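Local coordinates for protein putative hexose oxidase (Nonomuraea sp. ATCC 39727, PDB 5AWV) that probably oxidises a sugar of teicoplanin-type glycopeptide antibiotics, using an FAD cofactor bound covalently to the protein, at residues F93-D98 and H516-I521; F267-R272 and D335-A340. One frame throughout, in Å; residues are numbered along the deposited sequence.

Interaction 1. Residues F93-D98 and H516-I521. With FAD (flavin-adenine dinucleotide), chain M; N1L (2-amino-2-deoxy-beta-D-glucopyranuronic acid), chain B.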
# COMPACT_ATOMS: atom_id res chain seq x y z
N PHE A 93 3.57 -7.93 -1.34
CA PHE A 93 4.94 -8.46 -1.07
C PHE A 93 4.95 -9.97 -1.14
O PHE A 93 6.05 -10.57 -1.21
CB PHE A 93 5.46 -8.13 0.33
CG PHE A 93 6.01 -6.73 0.49
CD1 PHE A 93 5.65 -5.71 -0.38
CD2 PHE A 93 6.81 -6.45 1.57
CE1 PHE A 93 6.12 -4.46 -0.20
CE2 PHE A 93 7.33 -5.21 1.75
CZ PHE A 93 6.98 -4.19 0.88
N GLU A 94 3.77 -10.56 -1.15
CA GLU A 94 3.59 -12.02 -1.13
C GLU A 94 2.73 -12.49 -2.31
O GLU A 94 2.24 -11.70 -3.09
CB GLU A 94 2.98 -12.50 0.22
CG GLU A 94 4.01 -12.80 1.27
CD GLU A 94 4.88 -14.01 0.93
OE1 GLU A 94 4.62 -14.64 -0.12
OE2 GLU A 94 5.78 -14.30 1.71
N ASP A 95 2.59 -13.80 -2.43
CA ASP A 95 1.82 -14.46 -3.52
C ASP A 95 0.32 -14.53 -3.27
O ASP A 95 -0.34 -15.46 -3.74
CB ASP A 95 2.32 -15.90 -3.73
CG ASP A 95 1.93 -16.82 -2.58
OD1 ASP A 95 1.45 -16.35 -1.46
OD2 ASP A 95 2.11 -18.04 -2.81
N PHE A 96 -0.26 -13.52 -2.65
CA PHE A 96 -1.67 -13.59 -2.28
C PHE A 96 -2.56 -13.53 -3.51
O PHE A 96 -3.67 -14.07 -3.51
CB PHE A 96 -2.07 -12.48 -1.34
CG PHE A 96 -1.35 -12.44 -0.02
CD1 PHE A 96 -0.55 -13.50 0.46
CD2 PHE A 96 -1.53 -11.34 0.81
CE1 PHE A 96 0.03 -13.42 1.71
CE2 PHE A 96 -0.91 -11.27 2.06
CZ PHE A 96 -0.11 -12.30 2.51
N VAL A 97 -2.11 -12.87 -4.58
CA VAL A 97 -2.87 -12.76 -5.79
C VAL A 97 -2.31 -13.67 -6.87
O VAL A 97 -3.12 -14.30 -7.57
CB VAL A 97 -2.90 -11.30 -6.30
CG1 VAL A 97 -3.70 -11.14 -7.58
CG2 VAL A 97 -3.45 -10.39 -5.18
N ASP A 98 -0.98 -13.67 -7.05
CA ASP A 98 -0.35 -14.37 -8.14
C ASP A 98 0.25 -15.67 -7.58
O ASP A 98 1.31 -15.69 -6.96
CB ASP A 98 0.74 -13.55 -8.79
CG ASP A 98 0.20 -12.34 -9.53
OD1 ASP A 98 -0.77 -12.48 -10.30
OD2 ASP A 98 0.84 -11.25 -9.37
N HIS A 516 -9.33 -15.75 1.23
CA HIS A 516 -8.22 -16.34 1.92
C HIS A 516 -6.91 -16.36 1.08
O HIS A 516 -6.94 -16.27 -0.11
CB HIS A 516 -8.59 -17.78 2.46
CG HIS A 516 -8.74 -18.81 1.39
ND1 HIS A 516 -7.70 -19.60 0.98
CD2 HIS A 516 -9.80 -19.16 0.63
CE1 HIS A 516 -8.11 -20.39 -0.01
NE2 HIS A 516 -9.38 -20.12 -0.25
N HIS A 517 -5.80 -16.52 1.80
CA HIS A 517 -4.44 -16.56 1.29
C HIS A 517 -3.51 -16.96 2.40
O HIS A 517 -3.97 -17.20 3.51
CB HIS A 517 -4.07 -15.22 0.63
CG HIS A 517 -4.24 -14.01 1.50
ND1 HIS A 517 -3.48 -13.80 2.63
CD2 HIS A 517 -5.09 -12.96 1.42
CE1 HIS A 517 -3.82 -12.63 3.17
NE2 HIS A 517 -4.79 -12.10 2.45
N ALA A 518 -2.18 -17.03 2.15
CA ALA A 518 -1.18 -17.54 3.15
C ALA A 518 -1.14 -17.04 4.64
O ALA A 518 -0.80 -17.80 5.55
CB ALA A 518 0.23 -17.55 2.53
N LEU A 519 -1.56 -15.82 4.86
CA LEU A 519 -1.54 -15.12 6.12
C LEU A 519 -2.94 -14.43 6.26
O LEU A 519 -3.05 -13.31 6.75
CB LEU A 519 -0.47 -14.02 6.06
CG LEU A 519 0.99 -14.50 5.98
CD1 LEU A 519 1.85 -13.27 5.85
CD2 LEU A 519 1.35 -15.32 7.22
N SER A 520 -4.02 -15.14 5.88
CA SER A 520 -5.41 -14.67 6.12
C SER A 520 -5.93 -15.10 7.48
O SER A 520 -5.62 -16.18 8.00
CB SER A 520 -6.32 -15.05 4.99
OG SER A 520 -6.39 -16.49 4.88
N ILE A 521 -6.68 -14.21 8.08
CA ILE A 521 -7.30 -14.41 9.37
C ILE A 521 -8.25 -15.64 9.21
O ILE A 521 -8.96 -15.78 8.21
CB ILE A 521 -8.03 -13.16 9.82
CG1 ILE A 521 -7.03 -11.98 9.99
CG2 ILE A 521 -8.76 -13.41 11.13
CD1 ILE A 521 -7.64 -10.61 9.88
PA FAD M . -2.48 -5.80 -4.32
O1A FAD M . -1.34 -6.75 -4.61
O2A FAD M . -3.41 -5.40 -5.36
O5B FAD M . -3.30 -6.31 -3.06
C5B FAD M . -2.67 -6.72 -1.80
C4B FAD M . -3.61 -7.59 -1.02
O4B FAD M . -4.83 -6.93 -0.66
C3B FAD M . -4.05 -8.89 -1.70
O3B FAD M . -4.35 -9.97 -0.78
C2B FAD M . -5.28 -8.39 -2.39
O2B FAD M . -6.10 -9.46 -2.75
C1B FAD M . -5.90 -7.47 -1.40
N9A FAD M . -6.72 -6.47 -2.04
C8A FAD M . -6.44 -5.61 -3.02
N7A FAD M . -7.47 -4.78 -3.28
C5A FAD M . -8.45 -5.09 -2.44
C6A FAD M . -9.84 -4.65 -2.23
N6A FAD M . -10.31 -3.68 -3.01
N1A FAD M . -10.55 -5.25 -1.23
C2A FAD M . -10.02 -6.26 -0.47
N3A FAD M . -8.76 -6.75 -0.63
C4A FAD M . -7.99 -6.22 -1.63
N1 FAD M . 3.45 0.37 2.35
C2 FAD M . 3.49 1.43 3.22
O2 FAD M . 2.69 1.46 4.18
N3 FAD M . 4.35 2.45 3.07
C4 FAD M . 5.14 2.57 1.98
O4 FAD M . 5.90 3.55 1.83
C4X FAD M . 5.12 1.49 0.98
N5 FAD M . 5.89 1.53 -0.16
C5X FAD M . 5.81 0.58 -1.14
C6 FAD M . 6.58 0.73 -2.31
C7 FAD M . 6.51 -0.35 -3.22
C7M FAD M . 7.36 -0.28 -4.51
C8 FAD M . 5.60 -1.55 -3.03
C8M FAD M . 5.34 -2.54 -4.14
C9 FAD M . 4.80 -1.59 -1.86
C9A FAD M . 4.90 -0.61 -0.92
N10 FAD M . 4.14 -0.63 0.28
C10 FAD M . 4.19 0.39 1.22
C1' FAD M . 3.24 -1.79 0.60
C2' FAD M . 1.83 -1.57 0.20
O2' FAD M . 1.26 -0.76 1.22
C3' FAD M . 1.22 -2.92 0.25
O3' FAD M . 1.98 -3.70 -0.68
C4' FAD M . -0.27 -2.85 -0.17
O4' FAD M . -0.90 -4.03 0.35
C5' FAD M . -0.35 -2.87 -1.68
O5' FAD M . -1.72 -2.68 -2.10
P FAD M . -2.08 -2.93 -3.61
O1P FAD M . -3.47 -2.60 -3.84
O2P FAD M . -1.12 -2.29 -4.57
O3P FAD M . -1.72 -4.49 -3.70
C1 N1L B . 10.17 -0.23 -1.76
C2 N1L B . 10.93 -1.59 -1.35
C3 N1L B . 10.10 -2.47 -0.39
C4 N1L B . 9.74 -1.62 0.80
C5 N1L B . 8.79 -0.48 0.35
C6 N1L B . 8.25 0.37 1.53
N2 N1L B . 11.32 -2.41 -2.49
O3 N1L B . 10.90 -3.65 0.10
O4 N1L B . 9.13 -2.46 1.91
O5 N1L B . 9.54 0.44 -0.55
O6B N1L B . 9.07 1.48 1.89
O6A N1L B . 8.21 -0.37 2.69
O HOH W 1 -1.27 -17.13 -0.66
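Phe96 and His517 bring two irregular loops together with their CA atoms 5.4 Å apart, and no direct hydrogen bond links 93-98 to 516-521. The second loop folds back on itself: Ser520 N binds His517 O at 3.1 Å, and Ser520 OG accepts from His517 N. The rings of Phe96 and His517 form a face-to-face stack, centroids 3.8 Å apart and planes at 12°, with ND1 of the imidazole over the middle of the phenyl ring. His517 reaches this place with CG between its backbone N and carbonyl carbon (chi1 55°), and the CB of Ser520 packs on its other face. NE2 bonds to the carbonyl of Gly218, which helps to fix the rotation of the imidazole. Farther along the phenyl ring, Phe96 CZ meets Leu519 CB at 4.0 Å, while Leu519 CD1 lies at the ring edge, in its plane. A water bridges the loops, donating to Asp95 OD1 at 2.9 Å and accepting from Ala518 N. The first loop also lines the FAD: O3B of the cofactor lies 3.4 Å from Phe96 CB, and Phe93 turns its ring edge to flavin C9 (CE1, 3.6 Å) and to O4 of the bound aminoglucuronic acid. The junction beside the adenosine ribose thus depends on ring stacking and apolar contact, with His517 held by Gly218 and one water between the loops.

Interaction 2. Residues F267-R272 and D335-A340; sequences FSRLLR and DGVPPA
Arg269 and Asp335 form a salt bridge beside an apolar contact of Leu270 with Val337, and together these tie helix 264-280 to the loop that follows helix 322-334. Both helices accompany the seven-stranded antiparallel sheet that, as in relatives of this flavoprotein fold, probably forms the substrate-binding domain; the centre of the contact lies about 29 Å from the centre of the chain. Asp335 is the first residue to leave the helical conformation, and Gly336 follows with a positive phi of 72°. Arg269 sends CG away from its backbone N (chi1 -176°) and then bends at chi2, which carries the guanidinium across to the loop. There Arg269 NH2 meets Asp335 OD2, modelled at 2.5 Å, with the guanidinium and carboxylate planes at 89°. Asp335 O sits over the centre of one guanidinium face, 3.4 Å from Arg269 CZ. Negative charge and a carbonyl dipole would therefore both tend to stabilise the cation. Arg269 also touches a bound 8-methylnonanoic acid and packs on a modified side chain of the bound peptide. It has been seen at an N-acetyl-D-glucosamine site of this protein, and so has Asp335, although there the sugar is not bound to this chain. Deeper in, Leu270 rests on Val333 and Phe257, and Val337 on Met262. One methyl of Val337 makes the apolar contact: CG2 stands 3.8 Å from Leu270 CB and 3.7 Å from Leu270 CA, directly against the helix backbone.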
# COMPACT_ATOMS: atom_id res chain seq x y z
N PHE A 267 30.43 1.72 12.07
CA PHE A 267 29.12 1.17 11.73
C PHE A 267 28.25 1.05 12.95
O PHE A 267 27.12 1.51 12.95
CB PHE A 267 29.24 -0.18 11.06
CG PHE A 267 27.92 -0.72 10.57
CD1 PHE A 267 27.44 -0.38 9.33
CD2 PHE A 267 27.16 -1.55 11.38
CE1 PHE A 267 26.21 -0.88 8.87
CE2 PHE A 267 25.96 -2.06 10.93
CZ PHE A 267 25.48 -1.74 9.67
N SER A 268 28.74 0.38 13.97
CA SER A 268 28.06 0.35 15.23
C SER A 268 27.72 1.71 15.85
O SER A 268 26.57 1.93 16.29
CB SER A 268 28.77 -0.56 16.24
OG SER A 268 27.88 -0.74 17.35
N ARG A 269 28.67 2.63 15.88
CA ARG A 269 28.38 3.98 16.33
C ARG A 269 27.20 4.65 15.56
O ARG A 269 26.32 5.29 16.16
CB ARG A 269 29.64 4.84 16.27
CG ARG A 269 29.46 6.22 16.81
CD ARG A 269 29.19 6.21 18.31
NE ARG A 269 28.93 7.56 18.75
CZ ARG A 269 29.87 8.49 18.91
NH1 ARG A 269 31.17 8.26 18.63
NH2 ARG A 269 29.52 9.69 19.34
N LEU A 270 27.21 4.55 14.28
CA LEU A 270 26.16 5.09 13.42
C LEU A 270 24.73 4.55 13.81
O LEU A 270 23.81 5.32 14.00
CB LEU A 270 26.44 4.74 11.94
CG LEU A 270 25.35 5.10 10.91
CD1 LEU A 270 25.08 6.58 10.85
CD2 LEU A 270 25.76 4.67 9.55
N LEU A 271 24.59 3.25 13.85
CA LEU A 271 23.30 2.62 14.21
C LEU A 271 22.88 2.94 15.62
O LEU A 271 21.68 3.19 15.82
CB LEU A 271 23.27 1.13 13.93
CG LEU A 271 22.93 0.79 12.49
CD1 LEU A 271 24.00 1.23 11.50
CD2 LEU A 271 22.66 -0.70 12.43
N ARG A 272 23.84 3.11 16.58
CA ARG A 272 23.48 3.55 17.90
C ARG A 272 23.02 4.98 17.92
O ARG A 272 22.04 5.30 18.55
CB ARG A 272 24.55 3.34 18.99
CG ARG A 272 24.96 1.87 19.12
CD ARG A 272 26.04 1.69 20.13
NE ARG A 272 26.62 0.33 20.00
CZ ARG A 272 27.25 -0.30 20.99
NH1 ARG A 272 27.36 0.28 22.23
NH2 ARG A 272 27.77 -1.53 20.74
N ASP A 335 27.61 11.79 14.30
CA ASP A 335 28.61 12.07 15.36
C ASP A 335 29.55 10.87 15.54
O ASP A 335 29.13 9.76 15.86
CB ASP A 335 27.88 12.29 16.67
CG ASP A 335 28.78 12.65 17.77
OD1 ASP A 335 29.59 13.60 17.61
OD2 ASP A 335 28.64 12.02 18.81
N GLY A 336 30.86 11.08 15.31
CA GLY A 336 31.87 10.01 15.38
C GLY A 336 31.86 9.00 14.27
O GLY A 336 32.34 7.88 14.48
N VAL A 337 31.27 9.34 13.12
CA VAL A 337 31.11 8.44 11.98
C VAL A 337 31.85 9.06 10.79
O VAL A 337 31.29 9.83 10.02
CB VAL A 337 29.61 8.19 11.60
CG1 VAL A 337 29.44 7.28 10.40
CG2 VAL A 337 28.83 7.59 12.77
N PRO A 338 33.12 8.67 10.58
CA PRO A 338 33.91 9.46 9.64
C PRO A 338 33.45 9.40 8.20
O PRO A 338 33.48 10.42 7.52
CB PRO A 338 35.31 8.89 9.80
CG PRO A 338 35.35 8.41 11.22
CD PRO A 338 33.97 7.78 11.39
N PRO A 339 33.01 8.22 7.72
CA PRO A 339 32.74 8.13 6.28
C PRO A 339 31.36 8.61 5.81
O PRO A 339 30.79 7.94 4.96
CB PRO A 339 32.92 6.62 5.98
CG PRO A 339 32.62 5.94 7.26
CD PRO A 339 32.96 6.89 8.37
N ALA A 340 30.86 9.73 6.38
CA ALA A 340 29.56 10.39 6.03
C ALA A 340 29.79 11.67 5.17
O ALA A 340 30.62 12.46 5.53
CB ALA A 340 28.83 10.75 7.32

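Interaction 2 is nested within the chain loop that interaction 1 closes: 93-98 comes first, then 267-272 and 335-340, and finally 516-521. Their centres are 39 Å apart and their nearest atoms about 19 Å, without touching. Interaction 1 belongs to the cofactor-binding half, uniting the loop between strands 84-87 and 104-107 with the chain's last loop, after helix 499-509. Interaction 2 lies between helix 264-280 and the loop from helix 322-334 into edge strand 340-349 of the seven-stranded sheet. One contact thus joins the early FAD-binding region to the C-terminal region beside the FAD, whereas the other lies at a distant surface where Arg269 touches a bound 8-methylnonanoic acid.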